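Local coordinates for glutamine amidotransferase domain-containing protein (Thermotoga maritima, PDB 1O1Y) that probably acts as a class I glutamine amidotransferase, of a family that releases ammonia from glutamine, although its own substrate is not established, at residues 26-31 / 224-229; 34-39 / 232-237. All coordinates share one frame; numbering follows the deposited sequence.

Contact 1. Residues 26-31 / 224-229; sequences LGMMED and VLKGLL
Met28, a selenomethionine, lays the end of its chain against the backbone of the opposite helix at Leu225 and Lys226, the chain bending at SE with chi3 at -76°. Met28 CE stands 3.8 Å from Lys226 N and also touches Leu225 CB, while Met28 SE rests 3.9 Å from Lys226 CB, at the root of the lysine chain. The second selenomethionine, Met29, is met by Leu229 at about a right angle. Leu229 holds CG opposite its own backbone N (chi1 -179°), which carries both methyls across to Met29; Leu229 CD2 comes 3.7 Å from Met29 CG and CD1 lies only slightly farther from the same carbon. CD2 also borders Met28 CB, so one leucine branch touches two successive residues of the helix start. Substituting an alanine for Leu229 would probably open a gap beside Met29 CG and Met28 CB and leave the Met29 chain less firmly placed.

The polar component is indirect. The extended Lys226 chain brings NZ near Asp31, yet no direct bond forms, with Lys226 NZ 4.8 Å from Asp31 OD2. A water joins the two, donating to Asp31 OD2 at 2.8 Å and accepting from Lys226 NZ at 2.9 Å. Each charge also has a direct partner of opposite sign: Lys226 pairs with Glu35, and Asp31 with Arg191.

Leu229 and Met29 both continue onto Glu187, and Leu229 also touches Ile32 in the next turn. The contact is thus helix-on-helix packing in the flavodoxin-like fold, seating the start of helix 28-35 against the long C-terminal helix 211-237 with a buried apolar centre and a water-bridged polar margin.

Contact 2. Residues 34-39 / 232-237; sequences REKNWS and LLERMV. With SO4 (sulfate ion), chain F; SO4 (sulfate ion), chain G; SO4 (sulfate ion), chain B.
Trp38 and Lys36 make the first shell of this contact, one apolar and one charged, against residues 232-237 of helix 211-237. The six-membered end of the indole points at the helix: Trp38 CH2 stands 3.6 Å from Val237 CG2, which approaches the ring obliquely, and Trp38 CZ3 lies 4.1 Å from Leu233 CB. Leu233 O and Glu234 N lie at the ring edge, near its plane, so the indole is directed edge-on at the backbone between these residues. Beside it, Lys36 NZ forms a salt bridge of 2.7 Å with Glu234 OE1, hydrogen-bonded from the anti side of the carboxylate and 27° out of its plane. The two chains cross at about a right angle; the lysine bends at its last torsion (chi4 -57°), turning NZ to the acid.

Lys36 also covers part of one indole face, its CD 3.5 Å above the plane of Trp38 and offset toward the rim. Behind these groups, Leu233 and Val237 rest on Leu60, and Trp38 leans on Val13 and Val15. Farther out, sulfates probably taken from the crystallisation liquor mark polar surface. Arg235 grips one through NH1 and NH2, at 2.8 Å to O4 and 2.9 Å to O1 respectively, with both bonds almost straight; Asn37 ND2 and Ser39 OG each bind another.

The turn owes its course to a Schellman motif closing helix 28-35, with Asn37 at positive phi as the C-prime residue; the chain then enters edge strand 39-43. This helix-to-strand passage, packed against the C-terminal helix, belongs to the alternating alpha/beta architecture of the flavodoxin-like fold.

Contacts 1 and 2 lie on the same side of the chain's centre, their own centres 10 Å apart, and join the same two helices, 28-35 and 211-237. In sequence the order is 26-31, 34-39, 224-229, 232-237, so both helices are followed in the same direction from the first contact to the second. Contact 1 is buried and contact 2 lies at the surface. A salt bridge from Lys226 NZ to Glu35 OE2 and packing of Met29 on Leu233 connect them into one interface. With 192 residues between the paired segments, this interface brings the C-terminal helix back onto the first helix, beside strand 39-43 at the sheet's edge.

Contact 1. Residues 26-31 / 224-229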
loop_
_atom_site.group_PDB
_atom_site.type_symbol
_atom_site.label_atom_id
_atom_site.label_comp_id
_atom_site.label_asym_id
_atom_site.label_seq_id
_atom_site.Cartn_x
_atom_site.Cartn_y
_atom_site.Cartn_z
ATOM N N LEU A 26 2.265 9.270 -0.503
ATOM C CA LEU A 26 3.257 8.441 0.169
ATOM C C LEU A 26 3.166 8.474 1.685
ATOM O O LEU A 26 3.778 7.658 2.362
ATOM C CB LEU A 26 4.673 8.825 -0.257
ATOM C CG LEU A 26 5.091 8.318 -1.642
ATOM C CD1 LEU A 26 6.322 9.133 -2.093
ATOM C CD2 LEU A 26 5.352 6.851 -1.683
ATOM N N GLY A 27 2.425 9.435 2.223
ATOM C CA GLY A 27 2.306 9.547 3.670
ATOM C C GLY A 27 3.688 9.704 4.302
ATOM O O GLY A 27 4.550 10.468 3.802
HETATM N N MSE A 28 3.924 8.947 5.363
HETATM C CA MSE A 28 5.196 9.005 6.087
HETATM C C MSE A 28 6.343 8.424 5.281
HETATM O O MSE A 28 7.503 8.693 5.613
HETATM C CB MSE A 28 5.111 8.237 7.416
HETATM C CG MSE A 28 4.098 8.847 8.356
HETATM SE SE MSE A 28 4.310 8.148 10.208
HETATM C CE MSE A 28 3.565 6.493 10.072
HETATM N N MSE A 29 6.065 7.706 4.202
HETATM C CA MSE A 29 7.148 7.294 3.297
HETATM C C MSE A 29 7.849 8.487 2.704
HETATM O O MSE A 29 9.071 8.437 2.512
HETATM C CB MSE A 29 6.690 6.349 2.208
HETATM C CG MSE A 29 6.314 4.997 2.682
HETATM SE SE MSE A 29 5.795 3.820 1.222
HETATM C CE MSE A 29 3.913 4.283 1.201
ATOM N N GLU A 30 7.121 9.581 2.436
ATOM C CA GLU A 30 7.781 10.802 1.944
ATOM C C GLU A 30 8.845 11.349 2.930
ATOM O O GLU A 30 9.946 11.753 2.531
ATOM C CB GLU A 30 6.744 11.897 1.650
ATOM C CG GLU A 30 7.150 12.822 0.564
ATOM C CD GLU A 30 6.001 13.734 0.181
ATOM O OE1 GLU A 30 5.091 13.317 -0.573
ATOM O OE2 GLU A 30 6.007 14.849 0.689
ATOM N N ASP A 31 8.480 11.386 4.200
ATOM C CA ASP A 31 9.348 11.797 5.266
ATOM C C ASP A 31 10.585 10.875 5.337
ATOM O O ASP A 31 11.718 11.348 5.499
ATOM C CB ASP A 31 8.604 11.732 6.597
ATOM C CG ASP A 31 7.374 12.665 6.631
ATOM O OD1 ASP A 31 7.482 13.806 6.119
ATOM O OD2 ASP A 31 6.315 12.333 7.183
ATOM N N VAL A 224 5.705 4.029 16.252
ATOM C CA VAL A 224 5.922 2.604 16.067
ATOM C C VAL A 224 5.765 2.246 14.593
ATOM O O VAL A 224 6.617 1.551 14.048
ATOM C CB VAL A 224 4.977 1.744 16.909
ATOM C CG1 VAL A 224 5.008 0.285 16.513
ATOM C CG2 VAL A 224 5.336 1.851 18.358
ATOM N N LEU A 225 4.717 2.767 13.956
ATOM C CA LEU A 225 4.463 2.435 12.568
ATOM C C LEU A 225 5.584 2.988 11.671
ATOM O O LEU A 225 6.027 2.293 10.768
ATOM C CB LEU A 225 3.112 2.913 12.138
ATOM C CG LEU A 225 1.937 2.088 12.690
ATOM C CD1 LEU A 225 0.651 2.694 12.218
ATOM C CD2 LEU A 225 2.044 0.644 12.315
ATOM N N LYS A 226 6.043 4.205 11.927
ATOM C CA LYS A 226 7.115 4.771 11.123
ATOM C C LYS A 226 8.387 3.938 11.221
ATOM O O LYS A 226 9.092 3.754 10.220
ATOM C CB LYS A 226 7.418 6.208 11.506
ATOM C CG LYS A 226 8.306 6.903 10.509
ATOM C CD LYS A 226 8.519 8.334 10.914
ATOM C CE LYS A 226 9.284 9.105 9.886
ATOM N NZ LYS A 226 9.492 10.516 10.332
ATOM N N GLY A 227 8.705 3.466 12.415
ATOM C CA GLY A 227 9.870 2.641 12.612
ATOM C C GLY A 227 9.789 1.327 11.829
ATOM O O GLY A 227 10.786 0.895 11.213
ATOM N N LEU A 228 8.629 0.685 11.845
ATOM C CA LEU A 228 8.421 -0.553 11.083
ATOM C C LEU A 228 8.492 -0.323 9.556
ATOM O O LEU A 228 9.092 -1.100 8.821
ATOM C CB LEU A 228 7.099 -1.174 11.458
ATOM C CG LEU A 228 6.985 -1.683 12.907
ATOM C CD1 LEU A 228 5.562 -2.132 13.196
ATOM C CD2 LEU A 228 7.935 -2.775 13.154
ATOM N N LEU A 229 7.915 0.772 9.129
ATOM C CA LEU A 229 7.898 1.171 7.731
ATOM C C LEU A 229 9.356 1.410 7.249
ATOM O O LEU A 229 9.737 0.964 6.154
ATOM C CB LEU A 229 7.026 2.405 7.591
ATOM C CG LEU A 229 6.843 3.008 6.191
ATOM C CD1 LEU A 229 6.433 1.981 5.132
ATOM C CD2 LEU A 229 5.836 4.190 6.249
HETATM O O HOH W 1 6.781 11.250 9.745
#

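Contact 2. Residues 34-39 / 232-237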
loop_
_atom_site.group_PDB
_atom_site.type_symbol
_atom_site.label_atom_id
_atom_site.label_comp_id
_atom_site.label_asym_id
_atom_site.label_seq_id
_atom_site.Cartn_x
_atom_site.Cartn_y
_atom_site.Cartn_z
ATOM N N ARG A 34 12.800 11.435 2.314
ATOM C CA ARG A 34 13.548 12.654 2.500
ATOM C C ARG A 34 14.702 12.511 3.529
ATOM O O ARG A 34 15.788 13.036 3.309
ATOM C CB ARG A 34 12.621 13.833 2.882
ATOM C CG ARG A 34 11.856 14.357 1.670
ATOM C CD ARG A 34 10.910 15.543 1.975
ATOM N NE ARG A 34 9.924 15.768 0.889
ATOM C CZ ARG A 34 10.202 16.356 -0.288
ATOM N NH1 ARG A 34 11.433 16.780 -0.570
ATOM N NH2 ARG A 34 9.243 16.531 -1.190
ATOM N N GLU A 35 14.416 11.842 4.630
ATOM C CA GLU A 35 15.392 11.572 5.703
ATOM C C GLU A 35 16.609 10.859 5.134
ATOM O O GLU A 35 17.725 11.160 5.519
ATOM C CB GLU A 35 14.725 10.733 6.784
ATOM C CG GLU A 35 13.844 11.623 7.662
ATOM C CD GLU A 35 12.783 10.900 8.487
ATOM O OE1 GLU A 35 12.965 9.696 8.763
ATOM O OE2 GLU A 35 11.771 11.577 8.886
ATOM N N LYS A 36 16.376 9.962 4.180
ATOM C CA LYS A 36 17.452 9.148 3.587
ATOM C C LYS A 36 17.979 9.695 2.279
ATOM O O LYS A 36 18.843 9.068 1.645
ATOM C CB LYS A 36 16.947 7.764 3.358
ATOM C CG LYS A 36 16.554 7.022 4.611
ATOM C CD LYS A 36 16.175 5.604 4.223
ATOM C CE LYS A 36 15.563 4.778 5.344
ATOM N NZ LYS A 36 16.421 4.658 6.568
ATOM N N ASN A 37 17.544 10.901 1.897
ATOM C CA ASN A 37 17.880 11.485 0.574
ATOM C C ASN A 37 17.615 10.477 -0.570
ATOM O O ASN A 37 18.339 10.456 -1.561
ATOM C CB ASN A 37 19.305 11.968 0.481
ATOM C CG ASN A 37 19.527 13.266 1.241
ATOM O OD1 ASN A 37 19.845 13.261 2.439
ATOM N ND2 ASN A 37 19.371 14.384 0.552
ATOM N N TRP A 38 16.588 9.670 -0.426
ATOM C CA TRP A 38 16.107 8.906 -1.569
ATOM C C TRP A 38 15.334 9.820 -2.544
ATOM O O TRP A 38 14.460 10.559 -2.132
ATOM C CB TRP A 38 15.213 7.786 -1.131
ATOM C CG TRP A 38 15.890 6.714 -0.382
ATOM C CD1 TRP A 38 17.219 6.605 -0.123
ATOM C CD2 TRP A 38 15.286 5.512 0.106
ATOM N NE1 TRP A 38 17.475 5.441 0.558
ATOM C CE2 TRP A 38 16.318 4.740 0.705
ATOM C CE3 TRP A 38 13.978 5.010 0.131
ATOM C CZ2 TRP A 38 16.087 3.507 1.314
ATOM C CZ3 TRP A 38 13.747 3.775 0.732
ATOM C CH2 TRP A 38 14.811 3.036 1.320
ATOM N N SER A 39 15.672 9.755 -3.825
ATOM C CA SER A 39 14.888 10.460 -4.864
ATOM C C SER A 39 13.561 9.741 -5.038
ATOM O O SER A 39 13.452 8.530 -4.829
ATOM C CB SER A 39 15.642 10.450 -6.190
ATOM O OG SER A 39 16.823 11.181 -6.063
ATOM N N LEU A 232 10.969 -2.044 6.870
ATOM C CA LEU A 232 10.466 -2.641 5.637
ATOM C C LEU A 232 11.189 -2.066 4.405
ATOM O O LEU A 232 11.686 -2.816 3.568
ATOM C CB LEU A 232 8.949 -2.504 5.517
ATOM C CG LEU A 232 8.332 -3.012 4.192
ATOM C CD1 LEU A 232 8.595 -4.540 4.041
ATOM C CD2 LEU A 232 6.893 -2.658 4.189
ATOM N N LEU A 233 11.228 -0.746 4.312
ATOM C CA LEU A 233 11.795 -0.075 3.151
ATOM C C LEU A 233 13.271 -0.360 3.020
ATOM O O LEU A 233 13.744 -0.672 1.926
ATOM C CB LEU A 233 11.521 1.418 3.225
ATOM C CG LEU A 233 10.066 1.839 3.062
ATOM C CD1 LEU A 233 9.923 3.288 3.519
ATOM C CD2 LEU A 233 9.517 1.654 1.650
ATOM N N GLU A 234 14.001 -0.334 4.137
ATOM C CA GLU A 234 15.403 -0.615 4.079
ATOM C C GLU A 234 15.660 -2.024 3.569
ATOM O O GLU A 234 16.583 -2.259 2.790
ATOM C CB GLU A 234 16.049 -0.421 5.459
ATOM C CG GLU A 234 16.093 1.060 5.904
ATOM C CD GLU A 234 16.435 1.215 7.394
ATOM O OE1 GLU A 234 16.238 2.318 7.955
ATOM O OE2 GLU A 234 16.934 0.235 7.982
ATOM N N ARG A 235 14.875 -2.966 4.046
ATOM C CA ARG A 235 15.049 -4.343 3.638
ATOM C C ARG A 235 14.673 -4.565 2.170
ATOM O O ARG A 235 15.338 -5.323 1.456
ATOM C CB ARG A 235 14.221 -5.238 4.555
ATOM C CG ARG A 235 14.920 -5.585 5.849
ATOM C CD ARG A 235 13.979 -6.196 6.874
ATOM N NE ARG A 235 14.691 -6.407 8.121
ATOM C CZ ARG A 235 15.361 -7.503 8.434
ATOM N NH1 ARG A 235 15.500 -8.505 7.586
ATOM N NH2 ARG A 235 16.011 -7.532 9.595
HETATM N N MSE A 236 13.646 -3.874 1.711
HETATM C CA MSE A 236 13.200 -4.040 0.308
HETATM C C MSE A 236 14.219 -3.537 -0.690
HETATM O O MSE A 236 14.384 -4.153 -1.733
HETATM C CB MSE A 236 11.890 -3.368 0.054
HETATM C CG MSE A 236 10.751 -4.119 0.719
HETATM SE SE MSE A 236 9.032 -3.359 0.333
HETATM C CE MSE A 236 8.950 -4.052 -1.572
ATOM N N VAL A 237 14.913 -2.445 -0.375
ATOM C CA VAL A 237 15.891 -1.873 -1.317
ATOM C C VAL A 237 17.318 -2.362 -1.082
ATOM O O VAL A 237 18.234 -2.016 -1.838
ATOM C CB VAL A 237 15.892 -0.315 -1.304
ATOM C CG1 VAL A 237 14.515 0.235 -1.498
ATOM C CG2 VAL A 237 16.515 0.216 -0.026
HETATM S S SO4 F . 17.870 -10.853 9.393
HETATM O O1 SO4 F . 17.414 -9.963 10.390
HETATM O O2 SO4 F . 17.834 -12.183 9.988
HETATM O O3 SO4 F . 19.229 -10.665 8.989
HETATM O O4 SO4 F . 17.037 -10.739 8.258
HETATM S S SO4 G . 18.403 17.715 1.701
HETATM O O1 SO4 G . 17.701 17.573 2.971
HETATM O O2 SO4 G . 19.726 17.086 1.757
HETATM O O3 SO4 G . 18.581 19.128 1.398
HETATM O O4 SO4 G . 17.604 17.054 0.685
HETATM S S SO4 B . 19.444 9.563 -8.500
HETATM O O1 SO4 B . 18.972 10.755 -7.783
HETATM O O2 SO4 B . 18.923 8.382 -7.784
HETATM O O3 SO4 B . 20.902 9.589 -8.552
HETATM O O4 SO4 B . 18.985 9.625 -9.887
#